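Local atomic coordinates of cell division protein FtsI/penicillin binding protein 2 (Legionella pneumophila subsp. pneumophila ATCC 43290, PDB entry 4ZTK), a protein that probably acts as a D,D-transpeptidase of the penicillin-binding protein family, cross-linking peptidoglycan strands during bacterial cell division. Residues A[45-50]-A[191-196]; A[79-84]-A[260-265]; A[238-243]-A[305-310]. All blocks are in the same frame, centred on the assembly; numbering follows the deposited sequence.

Interaction 1: residues A[45-50]-A[191-196]; sequences VIAIAD and SLIKSY
The flat groups that matter between Ile-193 and the strand residues Ala-47 and Ala-49 are backbone peptides. The end methyl of Ile-193 lies over one face of the two consecutive peptide units joining Ala-47, Ile-48 and Ala-49, with CD1 3.3 Å from Ala-47 O and 3.6 Å from Ala-49 N. It stands above the peptide plane, over the carbonyl oxygen, an apolar touch on an oxygen whose residue is already bonded through its backbone to Leu-277. The other flat group, the Tyr-196 ring, takes no part in the touch on the strand; Leu-192 O lies at its edge, in plane, and it meets Phe-85 edge-to-face.

Two alanine methyls flank the methyl of Ile-193: CD1 is 4.0 Å from Ala-47 CB and 3.7 Å from Ala-49 CB. The chain reaches this far because it is fully extended, CG1 anti to the backbone N (chi1 -164°) and CD1 continuing outward with chi2 at 175°. Small residues at both strand positions let a single branch come down onto the backbone.

Helix 189-200 thus rests on strand 43-49 at a slant, the local axes 8.9 Å apart and 40° from parallel. Ile-193 also touches Ile-56 and Val-275, so it spans strand 43-49 and both of its sheet neighbours, 56-63 and 274-281. On the opposite face of the sheet, Ile-46 and Ile-48 pack on Val-28 of helix 22-38, leaving this strand buried between helices on its two sides.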
loop_
_atom_site.group_PDB
_atom_site.type_symbol
_atom_site.label_atom_id
_atom_site.label_comp_id
_atom_site.label_asym_id
_atom_site.label_seq_id
_atom_site.Cartn_x
_atom_site.Cartn_y
_atom_site.Cartn_z
ATOM N N VAL A 45 9.279 -8.249 -2.597
ATOM C CA VAL A 45 9.265 -7.428 -3.795
ATOM C C VAL A 45 9.231 -5.954 -3.415
ATOM O O VAL A 45 8.607 -5.577 -2.424
ATOM C CB VAL A 45 8.050 -7.772 -4.695
ATOM C CG1 VAL A 45 6.750 -7.707 -3.895
ATOM C CG2 VAL A 45 7.983 -6.849 -5.918
ATOM N N ILE A 46 9.935 -5.130 -4.187
ATOM C CA ILE A 46 9.827 -3.684 -4.075
ATOM C C ILE A 46 9.528 -3.086 -5.443
ATOM O O ILE A 46 10.152 -3.449 -6.443
ATOM C CB ILE A 46 11.121 -3.046 -3.546
ATOM C CG1 ILE A 46 11.471 -3.600 -2.166
ATOM C CG2 ILE A 46 10.975 -1.535 -3.479
ATOM C CD1 ILE A 46 12.815 -3.129 -1.663
ATOM N N ALA A 47 8.577 -2.163 -5.485
ATOM C CA ALA A 47 8.278 -1.453 -6.717
ATOM C C ALA A 47 8.283 0.048 -6.473
ATOM O O ALA A 47 7.894 0.513 -5.398
ATOM C CB ALA A 47 6.941 -1.908 -7.292
ATOM N N ILE A 48 8.756 0.793 -7.466
ATOM C CA ILE A 48 8.731 2.250 -7.432
ATOM C C ILE A 48 7.949 2.737 -8.641
ATOM O O ILE A 48 8.063 2.171 -9.718
ATOM C CB ILE A 48 10.142 2.857 -7.514
ATOM C CG1 ILE A 48 11.131 2.090 -6.629
ATOM C CG2 ILE A 48 10.108 4.343 -7.165
ATOM C CD1 ILE A 48 10.874 2.209 -5.179
ATOM N N ALA A 49 7.143 3.775 -8.455
ATOM C CA ALA A 49 6.380 4.344 -9.554
ATOM C C ALA A 49 6.509 5.860 -9.557
ATOM O O ALA A 49 6.756 6.480 -8.521
ATOM C CB ALA A 49 4.903 3.939 -9.464
ATOM N N ASP A 50 6.334 6.449 -10.733
ATOM C CA ASP A 50 6.398 7.895 -10.897
ATOM C C ASP A 50 5.031 8.522 -10.608
ATOM O O ASP A 50 4.038 8.171 -11.241
ATOM C CB ASP A 50 6.877 8.234 -12.316
ATOM C CG ASP A 50 6.584 9.664 -12.705
ATOM O OD1 ASP A 50 7.315 10.569 -12.252
ATOM O OD2 ASP A 50 5.623 9.881 -13.470
ATOM N N SER A 191 -1.043 -2.857 -9.793
ATOM C CA SER A 191 -2.313 -2.154 -9.643
ATOM C C SER A 191 -2.345 -1.395 -8.322
ATOM O O SER A 191 -2.854 -0.278 -8.251
ATOM C CB SER A 191 -3.503 -3.114 -9.754
ATOM O OG SER A 191 -3.676 -3.873 -8.567
ATOM N N LEU A 192 -1.777 -1.994 -7.279
ATOM C CA LEU A 192 -1.793 -1.373 -5.959
ATOM C C LEU A 192 -0.950 -0.097 -5.909
ATOM O O LEU A 192 -1.388 0.925 -5.374
ATOM C CB LEU A 192 -1.349 -2.362 -4.877
ATOM C CG LEU A 192 -1.455 -1.852 -3.433
ATOM C CD1 LEU A 192 -2.881 -1.377 -3.105
ATOM C CD2 LEU A 192 -0.995 -2.916 -2.434
ATOM N N ILE A 193 0.253 -0.146 -6.475
ATOM C CA ILE A 193 1.116 1.029 -6.454
ATOM C C ILE A 193 0.550 2.136 -7.349
ATOM O O ILE A 193 0.736 3.327 -7.079
ATOM C CB ILE A 193 2.594 0.689 -6.810
ATOM C CG1 ILE A 193 3.524 1.839 -6.406
ATOM C CG2 ILE A 193 2.743 0.348 -8.292
ATOM C CD1 ILE A 193 5.011 1.545 -6.611
ATOM N N LYS A 194 -0.167 1.746 -8.399
ATOM C CA LYS A 194 -0.796 2.736 -9.268
ATOM C C LYS A 194 -1.933 3.453 -8.539
ATOM O O LYS A 194 -2.155 4.648 -8.742
ATOM C CB LYS A 194 -1.285 2.100 -10.576
ATOM C CG LYS A 194 -0.164 1.838 -11.584
ATOM C CD LYS A 194 -0.685 1.160 -12.844
ATOM C CE LYS A 194 0.435 0.915 -13.849
ATOM N NZ LYS A 194 0.918 2.170 -14.496
ATOM N N SER A 195 -2.639 2.723 -7.681
ATOM C CA SER A 195 -3.675 3.330 -6.855
ATOM C C SER A 195 -3.064 4.347 -5.893
ATOM O O SER A 195 -3.594 5.445 -5.717
ATOM C CB SER A 195 -4.453 2.258 -6.091
ATOM O OG SER A 195 -5.136 1.410 -7.002
ATOM N N TYR A 196 -1.943 3.989 -5.276
ATOM C CA TYR A 196 -1.251 4.937 -4.410
ATOM C C TYR A 196 -0.677 6.118 -5.200
ATOM O O TYR A 196 -0.586 7.234 -4.686
ATOM C CB TYR A 196 -0.182 4.241 -3.558
ATOM C CG TYR A 196 -0.756 3.743 -2.256
ATOM C CD1 TYR A 196 -1.358 2.499 -2.172
ATOM C CD2 TYR A 196 -0.736 4.538 -1.123
ATOM C CE1 TYR A 196 -1.910 2.051 -0.983
ATOM C CE2 TYR A 196 -1.285 4.104 0.066
ATOM C CZ TYR A 196 -1.874 2.861 0.127
ATOM O OH TYR A 196 -2.422 2.423 1.307
#

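Interaction 2: residues A[79-84]-A[260-265]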
loop_
_atom_site.group_PDB
_atom_site.type_symbol
_atom_site.label_atom_id
_atom_site.label_comp_id
_atom_site.label_asym_id
_atom_site.label_seq_id
_atom_site.Cartn_x
_atom_site.Cartn_y
_atom_site.Cartn_z
ATOM N N GLY A 79 -5.025 -5.933 2.085
ATOM C CA GLY A 79 -5.213 -5.764 3.514
ATOM C C GLY A 79 -5.456 -4.309 3.857
ATOM O O GLY A 79 -6.126 -3.592 3.107
ATOM N N SER A 80 -4.879 -3.858 4.967
ATOM C CA SER A 80 -5.127 -2.501 5.457
ATOM C C SER A 80 -4.570 -1.362 4.583
ATOM O O SER A 80 -4.853 -0.193 4.851
ATOM C CB SER A 80 -4.646 -2.352 6.906
ATOM O OG SER A 80 -5.349 -3.235 7.767
ATOM N N THR A 81 -3.800 -1.679 3.542
ATOM C CA THR A 81 -3.381 -0.631 2.608
ATOM C C THR A 81 -4.568 -0.102 1.789
ATOM O O THR A 81 -4.443 0.907 1.101
ATOM C CB THR A 81 -2.225 -1.074 1.661
ATOM O OG1 THR A 81 -2.662 -2.154 0.822
ATOM C CG2 THR A 81 -1.003 -1.504 2.467
ATOM N N ILE A 82 -5.719 -0.770 1.886
ATOM C CA ILE A 82 -6.953 -0.265 1.271
ATOM C C ILE A 82 -7.557 0.888 2.077
ATOM O O ILE A 82 -8.288 1.711 1.535
ATOM C CB ILE A 82 -8.031 -1.370 1.124
ATOM C CG1 ILE A 82 -9.127 -0.942 0.146
ATOM C CG2 ILE A 82 -8.689 -1.694 2.469
ATOM C CD1 ILE A 82 -8.638 -0.676 -1.223
ATOM N N LYS A 83 -7.252 0.934 3.373
ATOM C CA LYS A 83 -7.912 1.859 4.300
ATOM C C LYS A 83 -7.913 3.340 3.888
ATOM O O LYS A 83 -8.938 4.005 4.031
ATOM C CB LYS A 83 -7.376 1.683 5.733
ATOM C CG LYS A 83 -7.900 0.430 6.446
ATOM C CD LYS A 83 -7.270 0.263 7.828
ATOM C CE LYS A 83 -8.042 -0.744 8.686
ATOM N NZ LYS A 83 -8.080 -2.108 8.088
ATOM N N PRO A 84 -6.772 3.865 3.386
ATOM C CA PRO A 84 -6.785 5.263 2.928
ATOM C C PRO A 84 -7.833 5.549 1.856
ATOM O O PRO A 84 -8.384 6.652 1.830
ATOM C CB PRO A 84 -5.384 5.447 2.334
ATOM C CG PRO A 84 -4.533 4.511 3.111
ATOM C CD PRO A 84 -5.407 3.301 3.359
ATOM N N LEU A 260 1.830 -11.881 4.717
ATOM C CA LEU A 260 2.359 -10.839 3.846
ATOM C C LEU A 260 2.493 -9.571 4.676
ATOM O O LEU A 260 1.542 -9.151 5.340
ATOM C CB LEU A 260 1.432 -10.582 2.652
ATOM C CG LEU A 260 1.216 -11.712 1.641
ATOM C CD1 LEU A 260 0.315 -11.244 0.504
ATOM C CD2 LEU A 260 2.545 -12.212 1.094
ATOM N N ALA A 261 3.677 -8.975 4.653
ATOM C CA ALA A 261 3.910 -7.708 5.334
ATOM C C ALA A 261 4.083 -6.605 4.293
ATOM O O ALA A 261 4.975 -6.673 3.448
ATOM C CB ALA A 261 5.133 -7.808 6.228
ATOM N N LEU A 262 3.230 -5.590 4.364
ATOM C CA LEU A 262 3.150 -4.589 3.308
ATOM C C LEU A 262 3.386 -3.182 3.817
ATOM O O LEU A 262 3.017 -2.855 4.942
ATOM C CB LEU A 262 1.766 -4.621 2.645
ATOM C CG LEU A 262 1.229 -5.904 2.017
ATOM C CD1 LEU A 262 0.610 -6.804 3.077
ATOM C CD2 LEU A 262 0.214 -5.567 0.931
ATOM N N PHE A 263 3.979 -2.344 2.971
ATOM C CA PHE A 263 4.003 -0.911 3.222
ATOM C C PHE A 263 3.962 -0.154 1.908
ATOM O O PHE A 263 4.782 -0.378 1.025
ATOM C CB PHE A 263 5.221 -0.487 4.046
ATOM C CG PHE A 263 5.136 0.925 4.565
ATOM C CD1 PHE A 263 4.335 1.230 5.652
ATOM C CD2 PHE A 263 5.853 1.946 3.965
ATOM C CE1 PHE A 263 4.253 2.531 6.136
ATOM C CE2 PHE A 263 5.782 3.248 4.445
ATOM C CZ PHE A 263 4.979 3.542 5.530
ATOM N N ALA A 264 2.988 0.738 1.787
ATOM C CA ALA A 264 2.789 1.507 0.573
ATOM C C ALA A 264 2.825 2.979 0.927
ATOM O O ALA A 264 2.240 3.392 1.920
ATOM C CB ALA A 264 1.454 1.154 -0.060
ATOM N N GLY A 265 3.510 3.775 0.119
ATOM C CA GLY A 265 3.599 5.191 0.400
ATOM C C GLY A 265 4.266 6.006 -0.687
ATOM O O GLY A 265 4.514 5.520 -1.788
#
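Thr-81 reaches strand 260-265 with its methyl alone: CG2 lies 4.2 Å from Leu-262 CB and 4.4 Å from Ala-264 CB. These two strand residues, two apart in sequence, present their CB atoms on the same side of the sheet, and the methyl meets both in loose apolar contact. The hydroxyl has other business. With chi1 at 63°, OG1 sits between the backbone N and the carbonyl carbon and hydrogen-bonds to Pro-78 O, while CG2, anti to the carbonyl carbon, is the branch sent across to the sheet. One rotamer therefore serves both tasks, and the bond to Pro-78 would hold the methyl in place.

Leu-262 crosses Thr-81 at about a right angle. Its CG is also anti to the carbonyl carbon (chi1 -57°), which carries the branched end past the threonine instead of into it and leaves CB to make the touch. Thr-81 also leans on Leu-192 of helix 189-200.

Beyond this apolar patch, Ser-80 and Lys-83 pair with each other. Lys-83 NZ donates to Ser-80 OG over 3.0 Å; NZ has a further partner in Asn-136 OD1. Ser-80 touches Lys-248 on strand 246-253, next to strand 259-267 in the sheet. A serine and lysine three apart at a helix start, with Lys-248 beginning a Lys-Thr-Gly sequence, match the SxxK and KTG motifs of penicillin-binding transpeptidases, which is consistent with Ser-80 being the nucleophile; Thr-81, the next residue, packs this 3-10 segment on the central sheet.

Interaction 3: residues A[238-243]-A[305-310]; sequences AVIPGV and NVAMDA
Ile-240 pushes its end methyl between Ala-307 and Met-308 on one side of the C-terminal helix. Along that helix, Asn-305 and Val-306 come first and are turned toward Gln-31 of helix 22-38, Val-306 also touching Leu-276 of the sheet. Ala-307 then offers its methyl to the loop, CB 3.9 Å from Ile-240 CD1.

Met-308, a selenomethionine in this crystal, touches with the base of its chain: CG is 3.8 Å from Ile-240 CD1 and 4.1 Å from Ile-240 CG1. The two side chains slide past each other in opposite directions, and it is CG rather than the selenium end that makes the touch. Asp-309 and Ala-310 return to helix 22-38, where they pack on Ile-27 and Met-24.

On the loop side, Ile-240 opens a type II beta turn, closed by Val-243 N bonding to Ile-240 O over 2.9 Å, with Gly-242 at the third position, where the positive phi of this turn suits glycine. The arrangement is a tight turn between helix 216-231 and strand 246-253, laid by one buried isoleucine against the terminal helix that backs the sheet of this transpeptidase fold.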
loop_
_atom_site.group_PDB
_atom_site.type_symbol
_atom_site.label_atom_id
_atom_site.label_comp_id
_atom_site.label_asym_id
_atom_site.label_seq_id
_atom_site.Cartn_x
_atom_site.Cartn_y
_atom_site.Cartn_z
ATOM N N ALA A 238 9.224 4.194 9.182
ATOM C CA ALA A 238 9.448 4.827 7.885
ATOM C C ALA A 238 9.809 6.305 8.013
ATOM O O ALA A 238 10.012 6.985 7.006
ATOM C CB ALA A 238 8.226 4.656 6.988
ATOM N N VAL A 239 9.889 6.802 9.244
ATOM C CA VAL A 239 10.187 8.214 9.479
ATOM C C VAL A 239 11.575 8.607 8.978
ATOM O O VAL A 239 12.551 7.916 9.244
ATOM C CB VAL A 239 10.069 8.575 10.971
ATOM C CG1 VAL A 239 10.743 9.919 11.259
ATOM C CG2 VAL A 239 8.609 8.598 11.400
ATOM N N ILE A 240 11.651 9.718 8.248
ATOM C CA ILE A 240 12.935 10.286 7.839
ATOM C C ILE A 240 13.005 11.742 8.267
ATOM O O ILE A 240 12.270 12.576 7.744
ATOM C CB ILE A 240 13.128 10.232 6.319
ATOM C CG1 ILE A 240 13.058 8.791 5.811
ATOM C CG2 ILE A 240 14.443 10.885 5.930
ATOM C CD1 ILE A 240 12.975 8.691 4.294
ATOM N N PRO A 241 13.885 12.054 9.228
ATOM C CA PRO A 241 14.046 13.427 9.715
ATOM C C PRO A 241 14.246 14.422 8.577
ATOM O O PRO A 241 15.152 14.259 7.759
ATOM C CB PRO A 241 15.313 13.338 10.567
ATOM C CG PRO A 241 15.303 11.938 11.076
ATOM C CD PRO A 241 14.759 11.110 9.946
ATOM N N GLY A 242 13.385 15.430 8.522
ATOM C CA GLY A 242 13.510 16.490 7.540
ATOM C C GLY A 242 12.831 16.177 6.220
ATOM O O GLY A 242 12.845 16.992 5.297
ATOM N N VAL A 243 12.247 14.987 6.123
ATOM C CA VAL A 243 11.542 14.578 4.911
ATOM C C VAL A 243 10.186 13.980 5.277
ATOM O O VAL A 243 10.115 12.933 5.918
ATOM C CB VAL A 243 12.350 13.543 4.104
ATOM C CG1 VAL A 243 11.649 13.238 2.799
ATOM C CG2 VAL A 243 13.770 14.046 3.837
ATOM N N ASN A 305 14.771 2.720 3.806
ATOM C CA ASN A 305 16.110 2.599 3.232
ATOM C C ASN A 305 16.131 2.921 1.743
ATOM O O ASN A 305 17.045 3.582 1.262
ATOM C CB ASN A 305 16.701 1.209 3.492
ATOM C CG ASN A 305 16.933 0.943 4.968
ATOM O OD1 ASN A 305 17.130 1.869 5.755
ATOM N ND2 ASN A 305 16.911 -0.330 5.351
ATOM N N VAL A 306 15.124 2.450 1.014
ATOM C CA VAL A 306 15.038 2.743 -0.412
ATOM C C VAL A 306 14.815 4.237 -0.625
ATOM O O VAL A 306 15.471 4.861 -1.460
ATOM C CB VAL A 306 13.908 1.945 -1.090
ATOM C CG1 VAL A 306 13.699 2.423 -2.519
ATOM C CG2 VAL A 306 14.227 0.459 -1.062
ATOM N N ALA A 307 13.895 4.801 0.150
ATOM C CA ALA A 307 13.580 6.224 0.088
ATOM C C ALA A 307 14.798 7.101 0.347
ATOM O O ALA A 307 15.015 8.090 -0.347
ATOM C CB ALA A 307 12.466 6.564 1.068
HETATM N N MSE A 308 15.595 6.745 1.347
HETATM C CA MSE A 308 16.796 7.521 1.638
HETATM C C MSE A 308 17.823 7.414 0.516
HETATM O O MSE A 308 18.480 8.395 0.179
HETATM C CB MSE A 308 17.396 7.127 2.987
HETATM C CG MSE A 308 16.629 7.720 4.159
HETATM SE SE MSE A 308 17.224 7.096 5.894
HETATM C CE MSE A 308 19.066 7.753 5.837
ATOM N N ASP A 309 17.940 6.227 -0.073
ATOM C CA ASP A 309 18.813 6.024 -1.228
ATOM C C ASP A 309 18.345 6.838 -2.430
ATOM O O ASP A 309 19.150 7.467 -3.114
ATOM C CB ASP A 309 18.859 4.544 -1.616
ATOM C CG ASP A 309 19.836 3.747 -0.779
ATOM O OD1 ASP A 309 20.257 4.248 0.284
ATOM O OD2 ASP A 309 20.178 2.615 -1.187
ATOM N N ALA A 310 17.041 6.814 -2.686
ATOM C CA ALA A 310 16.472 7.481 -3.856
ATOM C C ALA A 310 16.642 8.989 -3.768
ATOM O O ALA A 310 16.959 9.647 -4.758
ATOM C CB ALA A 310 15.005 7.120 -4.018
#

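How the interactions relate
All three contacts belong to the transpeptidase domain and surround its five-stranded antiparallel sheet. Interactions 1 and 2 lie on one face, centres 11 Å apart, and join directly: Tyr-196 OH makes a probable hydrogen bond with Thr-81 O, while its ring packs on Ala-264. Helix 189-200 thus touches both the sheet and the 3-10 segment that carries the probable SxxK motif. Interaction 3, about 17 and 18 Å from the centres of interactions 1 and 2, involves the helix on the other face; Val-306 meets Ile-46 and Ile-48, and Ala-238 meets Phe-263. Along the chain, interaction 2 alternates with each of the others, whereas interaction 1 closes before interaction 3 opens.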